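Local atomic coordinates of methionine import ATP-binding protein metN 2 (PDB entry 2QSW), a protein that belongs to the ATP-binding subunits of ABC-type importers, represented by its C-terminal NIL domain, a small ferredoxin-like module of the ACT clan that pairs with a second copy. Residues E15-Y20 and E95-E100; S41-E46 and E85-L90; I71-L74 and N79-A82. One frame throughout, in Å; residues are numbered along the deposited sequence.

Contact 1 of 3, residues E15-Y20 and E95-E100; sequences EMLEQY and EVIGNE
The carbonyl oxygen V96 O accepts a 3.1 Å hydrogen bond from N99 ND2, closing the turn that presents I97 and G98 to M16 and L17. The bond is nearly straight (171° at the hydrogen), although the donor stands above the carbonyl plane; the acceptor lies in the plane of the N99 amide. The turn ends strand 93-96, the outermost strand, within this chain, of a ferredoxin-like sheet, and helix 13-19 packs here on the sheet face turned away from the two domain helices. The I97 side chain projects from the turn toward the helix. With chi1 at 68°, CG1 stands between backbone N and carbonyl carbon, which sets CD1 3.8 Å from M16 CB and 3.9 Å from L17 CG. The selenomethionine M16 crosses I97 at about a right angle, whereas L17 runs past it in the opposite direction. Unbranched, flexible M16 and forked L17 can fit round the stiffer, beta-branched I97, on which I25 and Y70 of the sheet also pack. G98 has the positive phi (83°) that glycine tolerates readily. On either side of the turn in sequence, E95 and E100 bind zinc together with the same residues of the second subunit. L17 CD1 lies 4.1 Å from G98 CA.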
loop_
_atom_site.group_PDB
_atom_site.type_symbol
_atom_site.label_atom_id
_atom_site.label_comp_id
_atom_site.label_asym_id
_atom_site.label_seq_id
_atom_site.Cartn_x
_atom_site.Cartn_y
_atom_site.Cartn_z
ATOM N N GLU A 15 -6.924 9.022 13.125
ATOM C CA GLU A 15 -7.923 10.115 13.161
ATOM C C GLU A 15 -8.449 10.480 11.752
ATOM O O GLU A 15 -9.613 10.853 11.567
ATOM C CB GLU A 15 -7.384 11.304 13.899
ATOM C CG GLU A 15 -7.203 10.995 15.330
ATOM C CD GLU A 15 -6.814 12.201 16.103
ATOM O OE1 GLU A 15 -7.709 13.034 16.395
ATOM O OE2 GLU A 15 -5.604 12.338 16.405
HETATM N N MSE A 16 -7.603 10.341 10.742
HETATM C CA MSE A 16 -8.060 10.501 9.377
HETATM C C MSE A 16 -9.024 9.406 8.986
HETATM O O MSE A 16 -10.064 9.685 8.395
HETATM C CB MSE A 16 -6.889 10.494 8.394
HETATM C CG MSE A 16 -5.869 11.550 8.680
HETATM SE SE MSE A 16 -4.394 11.436 7.414
HETATM C CE MSE A 16 -3.172 12.669 8.256
ATOM N N LEU A 17 -8.721 8.152 9.367
ATOM C CA LEU A 17 -9.628 7.043 9.081
ATOM C C LEU A 17 -10.967 7.215 9.791
ATOM O O LEU A 17 -12.044 6.876 9.268
ATOM C CB LEU A 17 -8.984 5.725 9.523
ATOM C CG LEU A 17 -7.731 5.304 8.747
ATOM C CD1 LEU A 17 -6.980 4.198 9.460
ATOM C CD2 LEU A 17 -8.154 4.868 7.351
ATOM N N GLU A 18 -10.888 7.792 10.976
ATOM C CA GLU A 18 -12.078 8.020 11.741
ATOM C C GLU A 18 -12.971 9.047 11.056
ATOM O O GLU A 18 -14.209 8.869 11.018
ATOM C CB GLU A 18 -11.670 8.462 13.144
ATOM C CG GLU A 18 -12.816 8.531 14.150
ATOM C CD GLU A 18 -12.414 9.188 15.450
ATOM O OE1 GLU A 18 -11.396 9.929 15.424
ATOM O OE2 GLU A 18 -13.141 9.001 16.474
ATOM N N GLN A 19 -12.395 10.135 10.534
ATOM C CA GLN A 19 -13.221 11.197 9.965
ATOM C C GLN A 19 -13.637 10.958 8.520
ATOM O O GLN A 19 -14.623 11.554 8.057
ATOM C CB GLN A 19 -12.526 12.553 10.068
ATOM C CG GLN A 19 -12.185 12.950 11.481
ATOM C CD GLN A 19 -13.381 12.888 12.414
ATOM O OE1 GLN A 19 -13.408 12.102 13.376
ATOM N NE2 GLN A 19 -14.401 13.679 12.102
ATOM N N TYR A 20 -12.876 10.125 7.811
ATOM C CA TYR A 20 -13.087 9.892 6.393
ATOM C C TYR A 20 -13.114 8.378 6.162
ATOM O O TYR A 20 -12.184 7.793 5.664
ATOM C CB TYR A 20 -11.984 10.624 5.581
ATOM C CG TYR A 20 -11.972 12.108 5.910
ATOM C CD1 TYR A 20 -12.955 12.946 5.420
ATOM C CD2 TYR A 20 -11.039 12.646 6.792
ATOM C CE1 TYR A 20 -12.988 14.288 5.746
ATOM C CE2 TYR A 20 -11.059 13.991 7.133
ATOM C CZ TYR A 20 -12.042 14.812 6.612
ATOM O OH TYR A 20 -12.090 16.161 6.939
ATOM N N GLU A 95 1.160 5.139 -0.184
ATOM C CA GLU A 95 0.730 4.036 0.639
ATOM C C GLU A 95 -0.529 4.297 1.441
ATOM O O GLU A 95 -0.814 5.409 1.845
ATOM C CB GLU A 95 1.834 3.561 1.504
ATOM C CG GLU A 95 2.269 4.475 2.551
ATOM C CD GLU A 95 3.279 3.764 3.529
ATOM O OE1 GLU A 95 4.154 3.019 3.052
ATOM O OE2 GLU A 95 3.203 3.922 4.776
ATOM N N VAL A 96 -1.284 3.217 1.622
ATOM C CA VAL A 96 -2.545 3.250 2.326
ATOM C C VAL A 96 -2.227 3.353 3.807
ATOM O O VAL A 96 -1.584 2.480 4.374
ATOM C CB VAL A 96 -3.379 1.956 2.039
ATOM C CG1 VAL A 96 -4.632 1.951 2.881
ATOM C CG2 VAL A 96 -3.708 1.871 0.568
ATOM N N ILE A 97 -2.763 4.375 4.454
ATOM C CA ILE A 97 -2.497 4.607 5.872
ATOM C C ILE A 97 -3.170 3.522 6.731
ATOM O O ILE A 97 -4.078 2.846 6.275
ATOM C CB ILE A 97 -2.935 6.032 6.333
ATOM C CG1 ILE A 97 -4.440 6.179 6.299
ATOM C CG2 ILE A 97 -2.204 7.105 5.502
ATOM C CD1 ILE A 97 -4.989 7.444 7.036
ATOM N N GLY A 98 -2.742 3.386 7.984
ATOM C CA GLY A 98 -3.351 2.388 8.889
ATOM C C GLY A 98 -2.817 0.971 8.774
ATOM O O GLY A 98 -3.437 0.018 9.305
ATOM N N ASN A 99 -1.705 0.837 8.065
ATOM C CA ASN A 99 -1.065 -0.486 7.911
ATOM C C ASN A 99 0.275 -0.613 8.593
ATOM O O ASN A 99 1.029 -1.557 8.301
ATOM C CB ASN A 99 -0.994 -0.875 6.430
ATOM C CG ASN A 99 -2.364 -1.178 5.860
ATOM O OD1 ASN A 99 -2.935 -2.248 6.088
ATOM N ND2 ASN A 99 -2.954 -0.194 5.190
ATOM N N GLU A 100 0.533 0.258 9.571
ATOM C CA GLU A 100 1.717 0.139 10.387
ATOM C C GLU A 100 1.228 -0.413 11.742
ATOM O O GLU A 100 2.036 -0.812 12.578
ATOM C CB GLU A 100 2.468 1.479 10.555
ATOM C CG GLU A 100 2.388 2.572 9.445
ATOM C CD GLU A 100 3.553 2.601 8.398
ATOM O OE1 GLU A 100 3.518 3.426 7.469
ATOM O OE2 GLU A 100 4.508 1.823 8.464
ATOM O OXT GLU A 100 0.011 -0.499 12.078
#

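Contact 2 of 3, residues S41-E46 and E85-L90; sequences SHIVQE and EGLRKL. With ZN (zinc ion), chain C.
I43 lays its two methyl ends over the fork of L87, CD1 lying 4.0 Å from L87 CD1 and CG2 the same distance from L87 CD2. The side chains cross at about a right angle, and each branch of the isoleucine meets one branch of the leucine. This is the seam between helices 39-47 and 77-89, the two helices that lie together on one face of the ferredoxin-like sheet. I43, modelled in two conformers, keeps CG2 next to L87 in the one described; both residues are buried, and their paired methyls suit an apolar helix-helix seam. The backbones come nearest at I43 and G86, their CA atoms 7.5 Å apart, where the glycine adds no side chain.

Toward the end of helix 77-89 the seam becomes more polar. L90, the first residue to leave helical geometry, points toward helix 39-47 and sets CD1 4.0 Å from H42 CD2, meeting the imidazole obliquely. Next to this apolar contact, H42 and E46, one helical turn apart, bind a zinc ion. Both put CG anti to the backbone N (chi1 -175° and 179°), and this brings the ring nitrogen and the carboxylate to the same side of helix 39-47. H42 suits the place because its far nitrogen reaches the metal while its carbon CD2 can meet L90. The metal lies 2.0 Å from H42 NE2 and 1.9 Å from E46 OE1, whereas E46 OE2 stays back at 3.2 Å, making the carboxylate essentially monodentate.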
loop_
_atom_site.group_PDB
_atom_site.type_symbol
_atom_site.label_atom_id
_atom_site.label_comp_id
_atom_site.label_asym_id
_atom_site.label_seq_id
_atom_site.Cartn_x
_atom_site.Cartn_y
_atom_site.Cartn_z
ATOM N N SER A 41 -5.711 15.402 -11.327
ATOM C CA SER A 41 -6.755 15.258 -12.367
ATOM C C SER A 41 -6.513 14.039 -13.259
ATOM O O SER A 41 -7.472 13.395 -13.733
ATOM C CB SER A 41 -6.895 16.531 -13.216
ATOM O OG SER A 41 -5.639 16.943 -13.688
ATOM N N HIS A 42 -5.241 13.744 -13.530
ATOM C CA HIS A 42 -4.907 12.618 -14.371
ATOM C C HIS A 42 -5.489 11.301 -13.807
ATOM O O HIS A 42 -6.134 10.524 -14.503
ATOM C CB HIS A 42 -3.400 12.528 -14.469
ATOM C CG HIS A 42 -2.919 11.480 -15.411
ATOM N ND1 HIS A 42 -2.626 11.749 -16.728
ATOM C CD2 HIS A 42 -2.690 10.160 -15.236
ATOM C CE1 HIS A 42 -2.231 10.636 -17.323
ATOM N NE2 HIS A 42 -2.251 9.661 -16.438
ATOM N N ILE A 43 -5.280 11.091 -12.517
ATOM C CA ILE A 43 -5.784 9.861 -11.890
ATOM C C ILE A 43 -7.313 9.878 -11.731
ATOM O O ILE A 43 -7.951 8.835 -11.890
ATOM C CB ILE A 43 -5.029 9.469 -10.564
ATOM C CG1 ILE A 43 -5.305 10.423 -9.381
ATOM C CG2 ILE A 43 -3.560 9.321 -10.871
ATOM C CD1 ILE A 43 -5.229 9.707 -8.041
ATOM N N VAL A 44 -7.898 11.047 -11.451
ATOM C CA VAL A 44 -9.331 11.139 -11.378
ATOM C C VAL A 44 -9.966 10.657 -12.659
ATOM O O VAL A 44 -10.894 9.851 -12.632
ATOM C CB VAL A 44 -9.790 12.594 -11.084
ATOM C CG1 VAL A 44 -11.300 12.764 -11.376
ATOM C CG2 VAL A 44 -9.437 12.965 -9.631
ATOM N N GLN A 45 -9.444 11.128 -13.787
ATOM C CA GLN A 45 -10.010 10.827 -15.084
ATOM C C GLN A 45 -9.707 9.405 -15.518
ATOM O O GLN A 45 -10.579 8.704 -16.071
ATOM C CB GLN A 45 -9.474 11.841 -16.082
ATOM C CG GLN A 45 -10.034 13.201 -15.809
ATOM C CD GLN A 45 -9.483 14.269 -16.704
ATOM O OE1 GLN A 45 -8.261 14.494 -16.802
ATOM N NE2 GLN A 45 -10.388 14.971 -17.342
ATOM N N GLU A 46 -8.487 8.953 -15.275
ATOM C CA GLU A 46 -8.095 7.649 -15.776
ATOM C C GLU A 46 -8.723 6.506 -14.999
ATOM O O GLU A 46 -9.068 5.476 -15.618
ATOM C CB GLU A 46 -6.582 7.505 -15.762
ATOM C CG GLU A 46 -6.099 6.160 -16.246
ATOM C CD GLU A 46 -4.618 6.168 -16.576
ATOM O OE1 GLU A 46 -4.008 7.229 -16.659
ATOM O OE2 GLU A 46 -4.038 5.084 -16.756
ATOM N N GLU A 85 -1.486 2.147 -7.513
ATOM C CA GLU A 85 -0.298 1.667 -8.272
ATOM C C GLU A 85 0.028 2.654 -9.395
ATOM O O GLU A 85 1.223 2.874 -9.705
ATOM C CB GLU A 85 -0.523 0.257 -8.816
ATOM C CG GLU A 85 0.699 -0.408 -9.405
ATOM C CD GLU A 85 1.881 -0.506 -8.477
ATOM O OE1 GLU A 85 1.702 -0.518 -7.240
ATOM O OE2 GLU A 85 3.009 -0.590 -9.036
ATOM N N GLY A 86 -0.997 3.265 -10.002
ATOM C CA GLY A 86 -0.783 4.285 -11.035
ATOM C C GLY A 86 0.093 5.432 -10.544
ATOM O O GLY A 86 1.086 5.817 -11.194
ATOM N N LEU A 87 -0.247 5.966 -9.373
ATOM C CA LEU A 87 0.560 6.990 -8.704
ATOM C C LEU A 87 1.994 6.540 -8.547
ATOM O O LEU A 87 2.942 7.268 -8.867
ATOM C CB LEU A 87 -0.065 7.353 -7.351
ATOM C CG LEU A 87 -1.327 8.252 -7.426
ATOM C CD1 LEU A 87 -2.102 8.212 -6.111
ATOM C CD2 LEU A 87 -0.958 9.715 -7.872
ATOM N N ARG A 88 2.188 5.314 -8.062
ATOM C CA ARG A 88 3.547 4.801 -7.860
ATOM C C ARG A 88 4.318 4.761 -9.164
ATOM O O ARG A 88 5.488 5.131 -9.219
ATOM C CB ARG A 88 3.501 3.407 -7.260
ATOM C CG ARG A 88 3.089 3.443 -5.801
ATOM C CD ARG A 88 2.710 2.073 -5.321
ATOM N NE ARG A 88 2.320 2.084 -3.923
ATOM C CZ ARG A 88 1.645 1.107 -3.337
ATOM N NH1 ARG A 88 1.311 0.027 -4.032
ATOM N NH2 ARG A 88 1.310 1.206 -2.061
ATOM N N LYS A 89 3.667 4.315 -10.221
ATOM C CA LYS A 89 4.308 4.212 -11.545
ATOM C C LYS A 89 4.642 5.586 -12.129
ATOM O O LYS A 89 5.625 5.747 -12.862
ATOM C CB LYS A 89 3.436 3.401 -12.501
ATOM C CG LYS A 89 3.369 1.899 -12.085
ATOM C CD LYS A 89 2.440 1.052 -12.997
ATOM C CE LYS A 89 0.953 1.396 -12.797
ATOM N NZ LYS A 89 0.052 0.508 -13.512
ATOM N N LEU A 90 3.812 6.573 -11.795
ATOM C CA LEU A 90 4.056 7.984 -12.105
ATOM C C LEU A 90 5.092 8.623 -11.151
ATOM O O LEU A 90 5.295 9.837 -11.219
ATOM C CB LEU A 90 2.745 8.775 -12.080
ATOM C CG LEU A 90 1.734 8.333 -13.167
ATOM C CD1 LEU A 90 0.403 9.077 -12.907
ATOM C CD2 LEU A 90 2.291 8.563 -14.590
HETATM ZN ZN ZN C . -2.149 7.694 -16.910
#

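Contact 3 of 3, residues I71-L74 and N79-A82; sequences IQLL and NILA
L73 and I80 make the tight part of this contact, while the side chain of L74 belongs to its looser flank. Strand 64-74 runs into helix 77-89 here, at the start of the right-handed beta-alpha-beta crossover of a ferredoxin-like fold; the helix leads on to strand 93-96, which lies parallel to strand 64-74 with strand 24-31 between them. Within 79-82, I80 points toward the strand. With chi1 at -64°, its CG2 is anti to the backbone N and its CG1 lies beside that N, an arrangement that directs the two branches to different parts of the strand. CG2 packs on the L73 side chain, at 4.1 Å from both L73 CB and L73 CD1, the two chains sliding past each other in opposite directions. The longer branch leans instead on the backbone: I80 CD1 comes to 3.6 Å from L73 O, an apolar methyl resting against a carbonyl group. The same I80 CD1 lies 4.0 Å from L74 C. Isoleucine suits this place because its beta branch offers one arm for the side chain and one for the main chain. L73 is equally apt, a flexible apolar residue also packed by V26, V51 and I43.

On the other flank the packing thins. L74, partly exposed, turns its CB away from the helix, and its side chain packs on E50 and N22, coming no nearer than 5.6 Å to segment 79-82. L81, on the far side of the helix, packs on E85 of the second subunit. What L74 does offer is its main chain, whose carbonyl carbon L74 C lies 4.2 Å from I80 CG1.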
loop_
_atom_site.group_PDB
_atom_site.type_symbol
_atom_site.label_atom_id
_atom_site.label_comp_id
_atom_site.label_asym_id
_atom_site.label_seq_id
_atom_site.Cartn_x
_atom_site.Cartn_y
_atom_site.Cartn_z
ATOM N N ILE A 71 -4.778 11.959 0.998
ATOM C CA ILE A 71 -6.009 12.053 0.270
ATOM C C ILE A 71 -6.901 10.861 0.495
ATOM O O ILE A 71 -6.422 9.732 0.728
ATOM C CB ILE A 71 -5.762 12.215 -1.242
ATOM C CG1 ILE A 71 -5.137 11.013 -1.921
ATOM C CG2 ILE A 71 -4.988 13.478 -1.564
ATOM C CD1 ILE A 71 -5.115 11.175 -3.463
ATOM N N GLN A 72 -8.191 11.105 0.483
ATOM C CA GLN A 72 -9.183 10.041 0.434
ATOM C C GLN A 72 -9.545 9.763 -1.030
ATOM O O GLN A 72 -9.927 10.678 -1.755
ATOM C CB GLN A 72 -10.439 10.385 1.228
ATOM C CG GLN A 72 -11.486 9.303 1.191
ATOM C CD GLN A 72 -12.797 9.778 1.803
ATOM O OE1 GLN A 72 -13.227 10.917 1.540
ATOM N NE2 GLN A 72 -13.464 8.909 2.587
ATOM N N LEU A 73 -9.372 8.512 -1.460
ATOM C CA LEU A 73 -9.839 8.053 -2.749
ATOM C C LEU A 73 -11.164 7.336 -2.593
ATOM O O LEU A 73 -11.252 6.425 -1.768
ATOM C CB LEU A 73 -8.844 7.084 -3.394
ATOM C CG LEU A 73 -7.472 7.665 -3.724
ATOM C CD1 LEU A 73 -6.484 6.592 -4.186
ATOM C CD2 LEU A 73 -7.626 8.717 -4.809
ATOM N N LEU A 74 -12.160 7.709 -3.395
ATOM C CA LEU A 74 -13.433 7.011 -3.465
ATOM C C LEU A 74 -13.643 6.429 -4.848
ATOM O O LEU A 74 -13.246 7.006 -5.858
ATOM C CB LEU A 74 -14.593 7.943 -3.153
ATOM C CG LEU A 74 -14.571 8.563 -1.773
ATOM C CD1 LEU A 74 -15.689 9.584 -1.716
ATOM C CD2 LEU A 74 -14.769 7.559 -0.643
ATOM N N ASN A 79 -10.643 -0.011 -8.908
ATOM C CA ASN A 79 -10.166 1.282 -9.437
ATOM C C ASN A 79 -9.308 2.051 -8.461
ATOM O O ASN A 79 -8.315 2.699 -8.862
ATOM C CB ASN A 79 -11.323 2.131 -9.899
ATOM C CG ASN A 79 -12.013 1.574 -11.135
ATOM O OD1 ASN A 79 -11.467 0.740 -11.869
ATOM N ND2 ASN A 79 -13.244 2.027 -11.363
ATOM N N ILE A 80 -9.668 2.024 -7.194
ATOM C CA ILE A 80 -8.824 2.640 -6.177
ATOM C C ILE A 80 -7.443 1.965 -6.163
ATOM O O ILE A 80 -6.428 2.628 -6.157
ATOM C CB ILE A 80 -9.478 2.576 -4.759
ATOM C CG1 ILE A 80 -10.783 3.401 -4.739
ATOM C CG2 ILE A 80 -8.471 3.002 -3.649
ATOM C CD1 ILE A 80 -11.577 3.271 -3.452
ATOM N N LEU A 81 -7.410 0.644 -6.114
ATOM C CA LEU A 81 -6.147 -0.083 -6.130
ATOM C C LEU A 81 -5.283 0.287 -7.347
ATOM O O LEU A 81 -4.078 0.519 -7.207
ATOM C CB LEU A 81 -6.366 -1.594 -5.985
ATOM C CG LEU A 81 -7.080 -2.064 -4.701
ATOM C CD1 LEU A 81 -7.230 -3.562 -4.759
ATOM C CD2 LEU A 81 -6.347 -1.632 -3.397
ATOM N N ALA A 82 -5.908 0.335 -8.509
ATOM C CA ALA A 82 -5.217 0.648 -9.761
ATOM C C ALA A 82 -4.681 2.094 -9.703
ATOM O O ALA A 82 -3.582 2.370 -10.201
ATOM C CB ALA A 82 -6.140 0.460 -10.936
#

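The three contacts together bracket the four-stranded antiparallel sheet. Contacts 2 and 3, with centres 10 Å apart, share helix 77-89 and lie on one face, where I43 CD1 of contact 2 touches L73 CD2 of contact 3 at 4.1 Å. Contact 1 packs helix 13-19 on the other face, 13 Å from contact 3 and 20 Å from contact 2, between their centres. Along the chain, contact 1 joins the two ends of the modelled domain and spans both others, and contact 3 is the most local, falling within the span of contact 2. Contacts 1 and 2 meet where helix 77-89 passes into strand 93-96; all three reach the second subunit, so core packing and dimer interface are built on the same elements.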